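PDB 4XQM: glucosidase 2 subunit beta from Schizosaccharomyces pombe, which recognises the mannose residues of N-glycans through its MRH lectin domain and helps the catalytic alpha subunit trim glucose from immature glycoproteins in the endoplasmic reticulum. Local coordinates for residues I4-E8 with V20-E24; V64-N70 with M87-C93. All blocks are in the same frame, centred on the assembly; numbering follows the deposited sequence.

Both contacts belong to the beta-rich MRH lectin domain. Contact 1, centred about 9 Å from the chain centre, pairs the turn leading into strand 8-13 with the end of strand 16-21; its inner side is aromatic and aliphatic, its outer side a surface salt bridge, and E8 is its one exposed residue. Contact 2, about 13 Å out, joins residues 64-70 and 87-93 on the neighbouring parallel strands 59-66 and 82-89; it relies on backbone bonds, a buried serine and a disulfide, and has several exposed residues, among them C66, K88 and P90. Their centres lie about 12 Å apart; I4 packs on A91, M7 on N70, F22 on S89 and V20 on M87.

Contact 1: residues I4-E8 with V20-E24; sequences IKGME and VVFYE
F22 and Y23, just after strand 16-21, pack against I4 and M7 where two type II beta turns, I4 to M7 and V21 to E24, meet beside the antiparallel, non-hydrogen-bonded pair E8-V21 of the MRH domain. M7 runs alongside F22, both side chains pointing the same way. With CG anti to the backbone N (chi1 -177°), M7 carries SD to 3.8 Å from CE2 of F22, a Met-aromatic contact in which the sulfur approaches the ring obliquely. A long, flexible thioether suits this place, since it can pack alongside the phenylalanine, whose ring also touches M87 and S89.

I4 slants across both rings. CG1 stands between its own backbone N and carbonyl carbon (chi1 74°), a tight setting that brings CD1 to 3.4 Å from Y23 CE2 and 4.0 Å from F22 CD2; one branched aliphatic chain thus serves two aromatics. The Y23 hydroxyl is hydrogen-bonded to Q39, while F36 meets the tyrosine ring edge-to-face.

The backbones are tied by two nearly straight hydrogen bonds: F22 N gives to M7 O at 2.9 Å, and G6 N gives to F22 O at 3.0 Å. Glycine suits position 6 because at its positive phi a CB would be jammed against the preceding carbonyl oxygen; the bare CA of G6 also packs 3.5 Å from V21 CG1.

On the polar side, K5 and E24 cross at about a right angle. The lysine is extended until its last bend, at chi4, where NZ turns to meet E24 OE2 on the anti side, 28° out of the carboxylate plane, in a 2.9 Å salt bridge.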
loop_
_atom_site.group_PDB
_atom_site.type_symbol
_atom_site.label_atom_id
_atom_site.label_comp_id
_atom_site.label_asym_id
_atom_site.label_seq_id
_atom_site.Cartn_x
_atom_site.Cartn_y
_atom_site.Cartn_z
ATOM N N ILE A 4 -5.457 11.879 7.984
ATOM C CA ILE A 4 -5.353 10.905 6.908
ATOM C C ILE A 4 -5.364 9.437 7.313
ATOM O O ILE A 4 -5.578 8.578 6.457
ATOM C CB ILE A 4 -4.163 11.149 6.000
ATOM C CG1 ILE A 4 -2.879 10.756 6.701
ATOM C CG2 ILE A 4 -4.115 12.603 5.503
ATOM C CD1 ILE A 4 -1.849 10.309 5.717
ATOM N N LYS A 5 -5.131 9.129 8.585
ATOM C CA LYS A 5 -5.271 7.731 9.016
ATOM C C LYS A 5 -6.671 7.208 8.702
ATOM O O LYS A 5 -7.690 7.827 9.060
ATOM C CB LYS A 5 -4.991 7.563 10.510
ATOM C CG LYS A 5 -5.156 6.112 11.006
ATOM C CD LYS A 5 -4.619 5.943 12.425
ATOM C CE LYS A 5 -4.768 4.505 12.919
ATOM N NZ LYS A 5 -6.198 4.108 13.069
ATOM N N GLY A 6 -6.724 6.062 8.029
ATOM C CA GLY A 6 -7.994 5.459 7.670
ATOM C C GLY A 6 -8.468 5.820 6.276
ATOM O O GLY A 6 -9.448 5.261 5.783
ATOM N N MET A 7 -7.786 6.761 5.630
ATOM C CA MET A 7 -8.122 7.116 4.256
ATOM C C MET A 7 -7.840 5.928 3.330
ATOM O O MET A 7 -6.737 5.366 3.336
ATOM C CB MET A 7 -7.309 8.329 3.829
ATOM C CG MET A 7 -7.611 8.853 2.444
ATOM S SD MET A 7 -6.667 10.364 2.132
ATOM C CE MET A 7 -7.231 11.423 3.454
ATOM N N GLU A 8 -8.851 5.537 2.557
ATOM C CA GLU A 8 -8.781 4.330 1.723
ATOM C C GLU A 8 -8.759 4.642 0.225
ATOM O O GLU A 8 -9.555 5.450 -0.264
ATOM C CB GLU A 8 -9.981 3.427 2.030
ATOM C CG GLU A 8 -10.196 2.278 1.051
ATOM C CD GLU A 8 -11.486 1.527 1.321
ATOM O OE1 GLU A 8 -11.641 0.990 2.438
ATOM O OE2 GLU A 8 -12.353 1.492 0.416
ATOM N N VAL A 20 -5.444 0.257 -0.222
ATOM C CA VAL A 20 -4.477 0.877 0.674
ATOM C C VAL A 20 -5.233 1.754 1.653
ATOM O O VAL A 20 -6.003 2.626 1.241
ATOM C CB VAL A 20 -3.459 1.763 -0.083
ATOM C CG1 VAL A 20 -2.541 2.493 0.904
ATOM C CG2 VAL A 20 -2.633 0.911 -1.056
ATOM N N VAL A 21 -5.033 1.497 2.942
ATOM C CA VAL A 21 -5.572 2.365 3.980
ATOM C C VAL A 21 -4.404 3.022 4.717
ATOM O O VAL A 21 -3.606 2.344 5.377
ATOM C CB VAL A 21 -6.457 1.593 4.957
ATOM C CG1 VAL A 21 -7.145 2.573 5.893
ATOM C CG2 VAL A 21 -7.496 0.808 4.201
ATOM N N PHE A 22 -4.292 4.343 4.600
ATOM C CA PHE A 22 -3.136 5.038 5.181
ATOM C C PHE A 22 -3.018 4.785 6.689
ATOM O O PHE A 22 -3.996 4.929 7.428
ATOM C CB PHE A 22 -3.185 6.547 4.896
ATOM C CG PHE A 22 -2.996 6.915 3.439
ATOM C CD1 PHE A 22 -2.220 6.130 2.587
ATOM C CD2 PHE A 22 -3.586 8.071 2.931
ATOM C CE1 PHE A 22 -2.046 6.497 1.238
ATOM C CE2 PHE A 22 -3.422 8.436 1.600
ATOM C CZ PHE A 22 -2.656 7.655 0.754
ATOM N N TYR A 23 -1.821 4.373 7.117
ATOM C CA TYR A 23 -1.491 4.164 8.529
ATOM C C TYR A 23 -2.260 3.020 9.179
ATOM O O TYR A 23 -2.269 2.885 10.406
ATOM C CB TYR A 23 -1.676 5.456 9.336
ATOM C CG TYR A 23 -0.767 6.583 8.905
ATOM C CD1 TYR A 23 0.560 6.346 8.564
ATOM C CD2 TYR A 23 -1.239 7.884 8.816
ATOM C CE1 TYR A 23 1.396 7.390 8.166
ATOM C CE2 TYR A 23 -0.419 8.920 8.432
ATOM C CZ TYR A 23 0.890 8.679 8.105
ATOM O OH TYR A 23 1.693 9.726 7.710
ATOM N N GLU A 24 -2.882 2.182 8.359
ATOM C CA GLU A 24 -3.556 0.998 8.871
ATOM C C GLU A 24 -3.036 -0.258 8.167
ATOM O O GLU A 24 -2.123 -0.921 8.673
ATOM C CB GLU A 24 -5.086 1.165 8.795
ATOM C CG GLU A 24 -5.547 2.276 9.759
ATOM C CD GLU A 24 -7.048 2.504 9.803
ATOM O OE1 GLU A 24 -7.810 1.786 9.111
ATOM O OE2 GLU A 24 -7.480 3.422 10.551
#

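Contact 2: residues V64-N70 with M87-C93; sequences VECGVEN and MKSPAAC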
loop_
_atom_site.group_PDB
_atom_site.type_symbol
_atom_site.label_atom_id
_atom_site.label_comp_id
_atom_site.label_asym_id
_atom_site.label_seq_id
_atom_site.Cartn_x
_atom_site.Cartn_y
_atom_site.Cartn_z
ATOM N N VAL A 64 3.840 7.584 -1.548
ATOM C CA VAL A 64 2.689 8.470 -1.733
ATOM C C VAL A 64 3.159 9.872 -2.103
ATOM O O VAL A 64 3.838 10.549 -1.310
ATOM C CB VAL A 64 1.840 8.563 -0.448
ATOM C CG1 VAL A 64 0.578 9.376 -0.708
ATOM C CG2 VAL A 64 1.484 7.182 0.069
ATOM N N GLU A 65 2.788 10.320 -3.294
ATOM C CA GLU A 65 3.219 11.636 -3.760
ATOM C C GLU A 65 2.030 12.561 -3.968
ATOM O O GLU A 65 0.900 12.107 -4.133
ATOM C CB GLU A 65 4.075 11.490 -5.016
ATOM C CG GLU A 65 5.351 10.703 -4.702
ATOM C CD GLU A 65 6.165 10.334 -5.920
ATOM O OE1 GLU A 65 5.611 10.305 -7.044
ATOM O OE2 GLU A 65 7.373 10.065 -5.740
ATOM N N CYS A 66 2.291 13.862 -3.916
ATOM C CA CYS A 66 1.238 14.870 -3.997
ATOM C C CYS A 66 0.464 14.791 -5.310
ATOM O O CYS A 66 1.059 14.741 -6.390
ATOM C CB CYS A 66 1.830 16.275 -3.839
ATOM S SG CYS A 66 0.645 17.637 -4.097
ATOM N N GLY A 67 -0.866 14.793 -5.195
ATOM C CA GLY A 67 -1.745 14.898 -6.342
ATOM C C GLY A 67 -3.118 15.342 -5.888
ATOM O O GLY A 67 -3.403 15.378 -4.691
ATOM N N VAL A 68 -3.989 15.642 -6.843
ATOM C CA VAL A 68 -5.291 16.219 -6.508
ATOM C C VAL A 68 -6.314 15.192 -6.015
ATOM O O VAL A 68 -7.253 15.542 -5.306
ATOM C CB VAL A 68 -5.866 17.035 -7.692
ATOM C CG1 VAL A 68 -4.976 18.231 -7.972
ATOM C CG2 VAL A 68 -5.978 16.168 -8.934
ATOM N N GLU A 69 -6.129 13.928 -6.381
ATOM C CA GLU A 69 -7.070 12.869 -6.028
ATOM C C GLU A 69 -6.307 11.617 -5.597
ATOM O O GLU A 69 -5.197 11.367 -6.087
ATOM C CB GLU A 69 -7.956 12.550 -7.237
ATOM C CG GLU A 69 -8.869 11.343 -7.071
ATOM C CD GLU A 69 -10.093 11.399 -7.980
ATOM O OE1 GLU A 69 -10.006 12.003 -9.076
ATOM O OE2 GLU A 69 -11.144 10.838 -7.587
ATOM N N ASN A 70 -6.885 10.849 -4.678
ATOM C CA ASN A 70 -6.317 9.548 -4.299
ATOM C C ASN A 70 -6.313 8.566 -5.470
ATOM O O ASN A 70 -7.345 8.349 -6.110
ATOM C CB ASN A 70 -7.116 8.922 -3.155
ATOM C CG ASN A 70 -6.953 9.658 -1.855
ATOM O OD1 ASN A 70 -5.956 10.354 -1.637
ATOM N ND2 ASN A 70 -7.923 9.489 -0.962
ATOM N N MET A 87 1.520 5.750 -5.361
ATOM C CA MET A 87 0.240 6.438 -5.236
ATOM C C MET A 87 0.360 7.942 -5.396
ATOM O O MET A 87 1.423 8.507 -5.192
ATOM C CB MET A 87 -0.370 6.180 -3.851
ATOM C CG MET A 87 -0.606 4.732 -3.514
ATOM S SD MET A 87 -1.494 4.575 -1.950
ATOM C CE MET A 87 -3.032 5.419 -2.325
ATOM N N LYS A 88 -0.753 8.578 -5.744
ATOM C CA LYS A 88 -0.917 10.019 -5.573
ATOM C C LYS A 88 -2.028 10.259 -4.564
ATOM O O LYS A 88 -2.959 9.441 -4.448
ATOM C CB LYS A 88 -1.223 10.697 -6.914
ATOM C CG LYS A 88 0.030 10.806 -7.783
ATOM C CD LYS A 88 -0.211 10.520 -9.253
ATOM C CE LYS A 88 -0.975 11.620 -9.940
ATOM N NZ LYS A 88 -0.543 11.779 -11.380
ATOM N N SER A 89 -1.931 11.361 -3.819
ATOM C CA SER A 89 -2.934 11.685 -2.804
ATOM C C SER A 89 -2.748 13.107 -2.316
ATOM O O SER A 89 -1.609 13.557 -2.145
ATOM C CB SER A 89 -2.826 10.753 -1.592
ATOM O OG SER A 89 -3.717 11.181 -0.571
ATOM N N PRO A 90 -3.861 13.818 -2.083
ATOM C CA PRO A 90 -3.765 15.139 -1.450
ATOM C C PRO A 90 -3.110 15.058 -0.071
ATOM O O PRO A 90 -2.575 16.063 0.391
ATOM C CB PRO A 90 -5.229 15.577 -1.313
ATOM C CG PRO A 90 -5.958 14.808 -2.357
ATOM C CD PRO A 90 -5.245 13.480 -2.461
ATOM N N ALA A 91 -3.123 13.885 0.563
ATOM C CA ALA A 91 -2.461 13.711 1.861
ATOM C C ALA A 91 -0.977 14.068 1.793
ATOM O O ALA A 91 -0.376 14.470 2.802
ATOM C CB ALA A 91 -2.614 12.294 2.350
ATOM N N ALA A 92 -0.394 13.922 0.605
ATOM C CA ALA A 92 1.039 14.121 0.417
ATOM C C ALA A 92 1.347 15.536 -0.062
ATOM O O ALA A 92 2.498 15.865 -0.357
ATOM C CB ALA A 92 1.596 13.094 -0.562
ATOM N N CYS A 93 0.321 16.375 -0.121
ATOM C CA CYS A 93 0.508 17.749 -0.594
ATOM C C CYS A 93 0.755 18.688 0.576
ATOM O O CYS A 93 0.500 18.335 1.734
ATOM C CB CYS A 93 -0.709 18.200 -1.405
ATOM S SG CYS A 93 -0.968 17.230 -2.914
HETATM O O HOH W 1 3.182 9.233 -7.301
#
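S89 OG is held from two quarters: it gives a short 2.6 Å hydrogen bond to N70 OD1 and accepts one from A91 N at 3.0 Å, the latter closing an ST turn in the parallel pairing of strands 59-66 and 82-89 of the MRH domain. With OG anti to the backbone N (chi1 174°), the hydroxyl is swung to where N70 OD1 and A91 N both reach it, and it meets the asparagine oxygen nearly head-on to its C=O bond. Serine suits this buried place because one small hydroxyl can donate across the contact and accept within its own turn, holding N70 OD1 just where the chain passes from S89 into the 3-10 segment 90-92.

Regular parallel pairing precedes the turn. E65 N gives to M87 O at 3.0 Å, and E65 O receives S89 N. M87 O also accepts from a water that donates to E65 OE1, so the glutamate side chain is linked by solvent to the same carbonyl its own backbone uses.

V64 lies on the inner face with M87, and its CG1 sits 3.8 Å from S89 CB and close to A92 CB. A92 CB, a small methyl, lies 3.5 Å from V64 O. P90 lacks an N-H and lays its ring against the loop, with CG 3.3 Å from V68 O. Beyond it, C66 and C93 tie the C-terminal end to the strand covalently: their SG atoms are bonded at 2.0 Å, with a disulfide torsion of 97°.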